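Local coordinates for protein exopolyphosphatase (PDB 1T6C) that probably hydrolyses phosphoanhydride bonds of polyphosphate or guanosine pentaphosphate, as a calcium-binding member of the Ppx/GppA phosphatase family, at residues Lys197-Val202 with Leu282-Ile287; Lys246-Phe251 with Ala276-Phe281. All coordinates share one frame; numbering follows the deposited sequence.

Interaction 1 of 2, residues Lys197-Val202 with Leu282-Ile287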
loop_
_atom_site.group_PDB
_atom_site.type_symbol
_atom_site.label_atom_id
_atom_site.label_comp_id
_atom_site.label_asym_id
_atom_site.label_seq_id
_atom_site.Cartn_x
_atom_site.Cartn_y
_atom_site.Cartn_z
ATOM N N LYS A 197 3.816 -20.738 8.344
ATOM C CA LYS A 197 2.519 -21.113 8.959
ATOM C C LYS A 197 1.378 -20.292 8.360
ATOM O O LYS A 197 0.324 -20.844 7.967
ATOM C CB LYS A 197 2.549 -20.911 10.472
ATOM C CG LYS A 197 1.172 -21.017 11.231
ATOM C CD LYS A 197 1.224 -20.559 12.734
ATOM C CE LYS A 197 -0.194 -20.177 13.234
ATOM N NZ LYS A 197 -0.849 -21.087 14.212
ATOM N N GLU A 198 1.594 -18.992 8.224
ATOM C CA GLU A 198 0.533 -18.101 7.749
ATOM C C GLU A 198 0.371 -18.147 6.242
ATOM O O GLU A 198 -0.762 -18.188 5.745
ATOM C CB GLU A 198 0.736 -16.673 8.267
ATOM C CG GLU A 198 0.654 -16.566 9.787
ATOM C CD GLU A 198 -0.670 -17.067 10.381
ATOM O OE1 GLU A 198 -1.536 -16.232 10.702
ATOM O OE2 GLU A 198 -0.832 -18.298 10.570
ATOM N N LEU A 199 1.484 -18.171 5.509
ATOM C CA LEU A 199 1.417 -18.070 4.050
ATOM C C LEU A 199 0.996 -19.367 3.403
ATOM O O LEU A 199 0.457 -19.359 2.315
ATOM C CB LEU A 199 2.759 -17.639 3.461
ATOM C CG LEU A 199 3.084 -16.188 3.726
ATOM C CD1 LEU A 199 4.475 -15.858 3.177
ATOM C CD2 LEU A 199 2.005 -15.290 3.136
ATOM N N SER A 200 1.189 -20.482 4.083
ATOM C CA SER A 200 0.832 -21.762 3.479
ATOM C C SER A 200 -0.685 -21.812 3.294
ATOM O O SER A 200 -1.202 -22.497 2.400
ATOM C CB SER A 200 1.348 -22.915 4.337
ATOM O OG SER A 200 2.761 -22.958 4.250
ATOM N N LYS A 201 -1.407 -21.061 4.105
ATOM C CA LYS A 201 -2.861 -21.019 4.014
ATOM C C LYS A 201 -3.390 -20.240 2.793
ATOM O O LYS A 201 -4.551 -20.432 2.395
ATOM C CB LYS A 201 -3.435 -20.427 5.299
ATOM C CG LYS A 201 -3.071 -21.202 6.566
ATOM C CD LYS A 201 -3.634 -20.447 7.791
ATOM C CE LYS A 201 -3.129 -20.953 9.146
ATOM N NZ LYS A 201 -3.249 -19.873 10.216
ATOM N N VAL A 202 -2.576 -19.352 2.217
ATOM C CA VAL A 202 -2.986 -18.607 1.018
ATOM C C VAL A 202 -2.440 -19.140 -0.288
ATOM O O VAL A 202 -2.798 -18.642 -1.358
ATOM C CB VAL A 202 -2.685 -17.093 1.124
ATOM C CG1 VAL A 202 -3.206 -16.572 2.457
ATOM C CG2 VAL A 202 -1.196 -16.789 0.967
ATOM N N LEU A 282 9.963 -12.669 0.190
ATOM C CA LEU A 282 10.872 -13.813 -0.069
ATOM C C LEU A 282 10.111 -15.110 0.229
ATOM O O LEU A 282 10.059 -16.038 -0.608
ATOM C CB LEU A 282 12.130 -13.671 0.801
ATOM C CG LEU A 282 13.187 -14.746 0.571
ATOM C CD1 LEU A 282 13.817 -14.553 -0.817
ATOM C CD2 LEU A 282 14.202 -14.642 1.709
ATOM N N LYS A 283 9.509 -15.199 1.418
ATOM C CA LYS A 283 8.729 -16.372 1.790
ATOM C C LYS A 283 7.517 -16.579 0.873
ATOM O O LYS A 283 7.153 -17.710 0.568
ATOM C CB LYS A 283 8.358 -16.361 3.295
ATOM C CG LYS A 283 7.620 -17.601 3.795
ATOM C CD LYS A 283 8.399 -18.919 3.680
ATOM C CE LYS A 283 9.579 -18.998 4.634
ATOM N NZ LYS A 283 10.141 -20.422 4.639
ATOM N N THR A 284 6.911 -15.500 0.392
ATOM C CA THR A 284 5.781 -15.610 -0.523
ATOM C C THR A 284 6.218 -16.351 -1.796
ATOM O O THR A 284 5.549 -17.280 -2.242
ATOM C CB THR A 284 5.238 -14.218 -0.886
ATOM O OG1 THR A 284 4.559 -13.664 0.261
ATOM C CG2 THR A 284 4.199 -14.297 -1.976
ATOM N N LEU A 285 7.321 -15.927 -2.385
ATOM C CA LEU A 285 7.820 -16.595 -3.594
ATOM C C LEU A 285 8.139 -18.081 -3.332
ATOM O O LEU A 285 7.784 -18.946 -4.150
ATOM C CB LEU A 285 9.036 -15.885 -4.168
ATOM C CG LEU A 285 8.721 -14.550 -4.837
ATOM C CD1 LEU A 285 9.988 -13.963 -5.415
ATOM C CD2 LEU A 285 7.685 -14.675 -5.918
ATOM N N GLU A 286 8.752 -18.373 -2.197
ATOM C CA GLU A 286 9.058 -19.776 -1.845
ATOM C C GLU A 286 7.779 -20.611 -1.730
ATOM O O GLU A 286 7.643 -21.713 -2.301
ATOM C CB GLU A 286 9.869 -19.826 -0.545
ATOM C CG GLU A 286 10.253 -21.237 -0.131
ATOM C CD GLU A 286 10.936 -21.357 1.215
ATOM O OE1 GLU A 286 11.201 -20.354 1.879
ATOM O OE2 GLU A 286 11.210 -22.511 1.607
ATOM N N ILE A 287 6.821 -20.115 -0.978
ATOM C CA ILE A 287 5.601 -20.866 -0.726
ATOM C C ILE A 287 4.776 -21.055 -1.979
ATOM O O ILE A 287 4.213 -22.118 -2.184
ATOM C CB ILE A 287 4.765 -20.168 0.363
ATOM C CG1 ILE A 287 5.520 -20.163 1.688
ATOM C CG2 ILE A 287 3.361 -20.783 0.469
ATOM C CD1 ILE A 287 5.553 -21.440 2.373
#
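L199 meets three residues of segment 282-287, and its side chain can be followed outward from the backbone. L199 CB faces I287, lying 4.1 Å from CG1 of that residue. CG stands anti to the carbonyl carbon (chi1 -72°), a turn that carries the branch toward the preceding part of the partner helix. There L199 CD1 settles 3.6 Å from CG of K283 and 3.7 Å from OG1 of T284, while L199 CD2 passes OG1 of T284 at 4.2 Å. The leucine and threonine side chains run nearly at right angles. Both segments belong to the second half of an actin-like fold, where segment 197-202 lies between helix 274-288 and strands 149-156 and 159-166; Y152 and L166 also touch L199. OG1 of T284 hydrogen-bonds to I280 O and Y152 OH, so L199 packs against an oxygen already satisfied. I287 contributes two branches: I287 CG2 sits 3.7 Å from the backbone O of L199, and I287 CD1 lies 3.7 Å from OG of S200, which is bonded to E196 O. K283 bends at chi2 and chi3, which turns NZ off L199 to a salt bridge with E286 of its own helix and another with E196 of helix 185-199.

Interaction 2 of 2, residues Lys246-Phe251 with Ala276-Phe281; sequences KWFDTF and AGIGIF
I278 reaches from helix 274-288 toward two phenylalanines of helix 241-251, one with each branch. I278 CG2 lies 3.8 Å from CB of F248 and sits in the plane of that ring, at the edge. The other branch carries I278 CD1 to 3.6 Å from CD1 of F251, the two side chains crossing at about a right angle. Beside I278, the F248 ring meets bare backbone: F248 CD1 is 3.7 Å from the N of G279, and F248 CE1 is 3.8 Å from the CA of G279. The absence of a side chain matters here, since a CB modelled on G279 would come within 3.2 Å of CE1 of F248. F248 gets there with CG anti to its own backbone N (chi1 -170°). The segments form an antiparallel helix pair, their axes 9.5 Å apart at closest approach and crossing at -155°, among the helices of this half of the actin-like fold. Exchanging F248 for an alanine would probably open a gap beside the G279 backbone and deprive I278 CG2 of the ring edge it packs against. Farther out, F192, V188 and F191 of helix 185-199 touch F248, the F192 ring meeting it with the planes at about 50°. F251 is flanked by F263, V266 and L222, and L219 of helix 214-223 touches I278. W247 leads its indole off from the partner helix, to where NE1 hydrogen-bonds to E223 and F263 meets it edge-to-face. Along helix 241-251, T250 turns its hydroxyl back to the helix backbone, T250 OG1 donating to the O of K246 at 2.9 Å; T250 N reaches the same oxygen from the opposite face of its carbonyl plane.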
loop_
_atom_site.group_PDB
_atom_site.type_symbol
_atom_site.label_atom_id
_atom_site.label_comp_id
_atom_site.label_asym_id
_atom_site.label_seq_id
_atom_site.Cartn_x
_atom_site.Cartn_y
_atom_site.Cartn_z
ATOM N N LYS A 246 19.169 -12.134 -1.738
ATOM C CA LYS A 246 20.428 -11.427 -1.531
ATOM C C LYS A 246 20.222 -10.111 -0.783
ATOM O O LYS A 246 21.021 -9.773 0.099
ATOM C CB LYS A 246 21.172 -11.259 -2.844
ATOM C CG LYS A 246 21.849 -12.552 -3.229
ATOM C CD LYS A 246 22.311 -12.529 -4.678
ATOM C CE LYS A 246 23.815 -12.707 -4.813
ATOM N NZ LYS A 246 24.210 -12.509 -6.243
ATOM N N TRP A 247 19.124 -9.403 -1.061
ATOM C CA TRP A 247 18.806 -8.176 -0.295
ATOM C C TRP A 247 18.421 -8.468 1.152
ATOM O O TRP A 247 18.770 -7.702 2.072
ATOM C CB TRP A 247 17.722 -7.337 -0.997
ATOM C CG TRP A 247 18.283 -6.595 -2.149
ATOM C CD1 TRP A 247 18.129 -6.874 -3.467
ATOM C CD2 TRP A 247 19.208 -5.511 -2.076
ATOM N NE1 TRP A 247 18.884 -6.010 -4.227
ATOM C CE2 TRP A 247 19.554 -5.155 -3.388
ATOM C CE3 TRP A 247 19.760 -4.769 -1.017
ATOM C CZ2 TRP A 247 20.434 -4.137 -3.673
ATOM C CZ3 TRP A 247 20.620 -3.755 -1.313
ATOM C CH2 TRP A 247 20.947 -3.444 -2.620
ATOM N N PHE A 248 17.663 -9.539 1.381
ATOM C CA PHE A 248 17.369 -9.969 2.738
ATOM C C PHE A 248 18.670 -10.244 3.507
ATOM O O PHE A 248 18.880 -9.766 4.605
ATOM C CB PHE A 248 16.450 -11.198 2.773
ATOM C CG PHE A 248 15.956 -11.494 4.153
ATOM C CD1 PHE A 248 14.771 -10.938 4.616
ATOM C CD2 PHE A 248 16.693 -12.279 5.019
ATOM C CE1 PHE A 248 14.338 -11.141 5.929
ATOM C CE2 PHE A 248 16.255 -12.500 6.286
ATOM C CZ PHE A 248 15.074 -11.925 6.745
ATOM N N ASP A 249 19.570 -10.985 2.886
ATOM C CA ASP A 249 20.829 -11.325 3.521
ATOM C C ASP A 249 21.713 -10.096 3.787
ATOM O O ASP A 249 22.431 -10.053 4.790
ATOM C CB ASP A 249 21.571 -12.348 2.679
ATOM C CG ASP A 249 20.919 -13.712 2.709
ATOM O OD1 ASP A 249 20.039 -14.012 3.571
ATOM O OD2 ASP A 249 21.209 -14.533 1.816
ATOM N N THR A 250 21.608 -9.079 2.941
ATOM C CA THR A 250 22.336 -7.836 3.101
ATOM C C THR A 250 21.798 -7.079 4.291
ATOM O O THR A 250 22.538 -6.701 5.200
ATOM C CB THR A 250 22.183 -7.005 1.812
ATOM O OG1 THR A 250 22.924 -7.654 0.769
ATOM C CG2 THR A 250 22.777 -5.638 1.910
ATOM N N PHE A 251 20.491 -6.881 4.318
ATOM C CA PHE A 251 19.912 -6.069 5.395
ATOM C C PHE A 251 19.969 -6.765 6.745
ATOM O O PHE A 251 20.071 -6.115 7.774
ATOM C CB PHE A 251 18.488 -5.641 5.047
ATOM C CG PHE A 251 18.442 -4.494 4.125
ATOM C CD1 PHE A 251 18.078 -4.652 2.823
ATOM C CD2 PHE A 251 18.825 -3.238 4.564
ATOM C CE1 PHE A 251 18.040 -3.542 1.964
ATOM C CE2 PHE A 251 18.841 -2.163 3.701
ATOM C CZ PHE A 251 18.436 -2.319 2.404
ATOM N N ALA A 276 11.760 -7.165 7.657
ATOM C CA ALA A 276 10.524 -7.935 7.781
ATOM C C ALA A 276 9.724 -7.873 6.518
ATOM O O ALA A 276 9.166 -8.894 6.080
ATOM C CB ALA A 276 9.664 -7.443 8.987
ATOM N N GLY A 277 9.643 -6.694 5.905
ATOM C CA GLY A 277 8.957 -6.554 4.639
ATOM C C GLY A 277 9.575 -7.419 3.571
ATOM O O GLY A 277 8.875 -8.079 2.823
ATOM N N ILE A 278 10.897 -7.374 3.464
ATOM C CA ILE A 278 11.582 -8.166 2.441
ATOM C C ILE A 278 11.284 -9.639 2.677
ATOM O O ILE A 278 11.031 -10.380 1.725
ATOM C CB ILE A 278 13.085 -7.905 2.465
ATOM C CG1 ILE A 278 13.395 -6.469 2.077
ATOM C CG2 ILE A 278 13.789 -8.825 1.474
ATOM C CD1 ILE A 278 14.830 -6.080 2.403
ATOM N N GLY A 279 11.265 -10.080 3.922
ATOM C CA GLY A 279 10.992 -11.474 4.261
ATOM C C GLY A 279 9.625 -11.968 3.836
ATOM O O GLY A 279 9.487 -13.126 3.384
ATOM N N ILE A 280 8.614 -11.101 3.928
ATOM C CA ILE A 280 7.288 -11.455 3.494
ATOM C C ILE A 280 7.325 -11.811 2.019
ATOM O O ILE A 280 6.748 -12.807 1.607
ATOM C CB ILE A 280 6.257 -10.301 3.736
ATOM C CG1 ILE A 280 5.981 -10.145 5.223
ATOM C CG2 ILE A 280 4.959 -10.581 2.921
ATOM C CD1 ILE A 280 5.134 -8.918 5.533
ATOM N N PHE A 281 7.974 -10.994 1.214
ATOM C CA PHE A 281 8.020 -11.270 -0.235
ATOM C C PHE A 281 8.873 -12.476 -0.541
ATOM O O PHE A 281 8.523 -13.248 -1.440
ATOM C CB PHE A 281 8.525 -10.054 -0.989
ATOM C CG PHE A 281 7.497 -8.959 -1.069
ATOM C CD1 PHE A 281 7.521 -7.900 -0.175
ATOM C CD2 PHE A 281 6.464 -9.036 -1.981
ATOM C CE1 PHE A 281 6.536 -6.939 -0.224
ATOM C CE2 PHE A 281 5.469 -8.069 -2.011
ATOM C CZ PHE A 281 5.520 -7.034 -1.158
#

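Overall arrangement
Helix 274-288 is common to both contacts: interaction 2 uses residues 276-281 and interaction 1 the turns that follow, with centres 14 Å apart. They abut, L282 CD2 lying 4.2 Å from F248 CB. Both segments of interaction 2 fall in the chain between the first segment of interaction 1 and its second. Both are largely buried and bury similar areas, 210 and 208 Å², but interaction 1 includes an exposed serine and has salt bridges at its margin, whereas interaction 2 joins aromatic rings to isoleucine and glycine. Interaction 1 also lies nearer the calcium site, with the side chain of T284 about 12 Å from the ion.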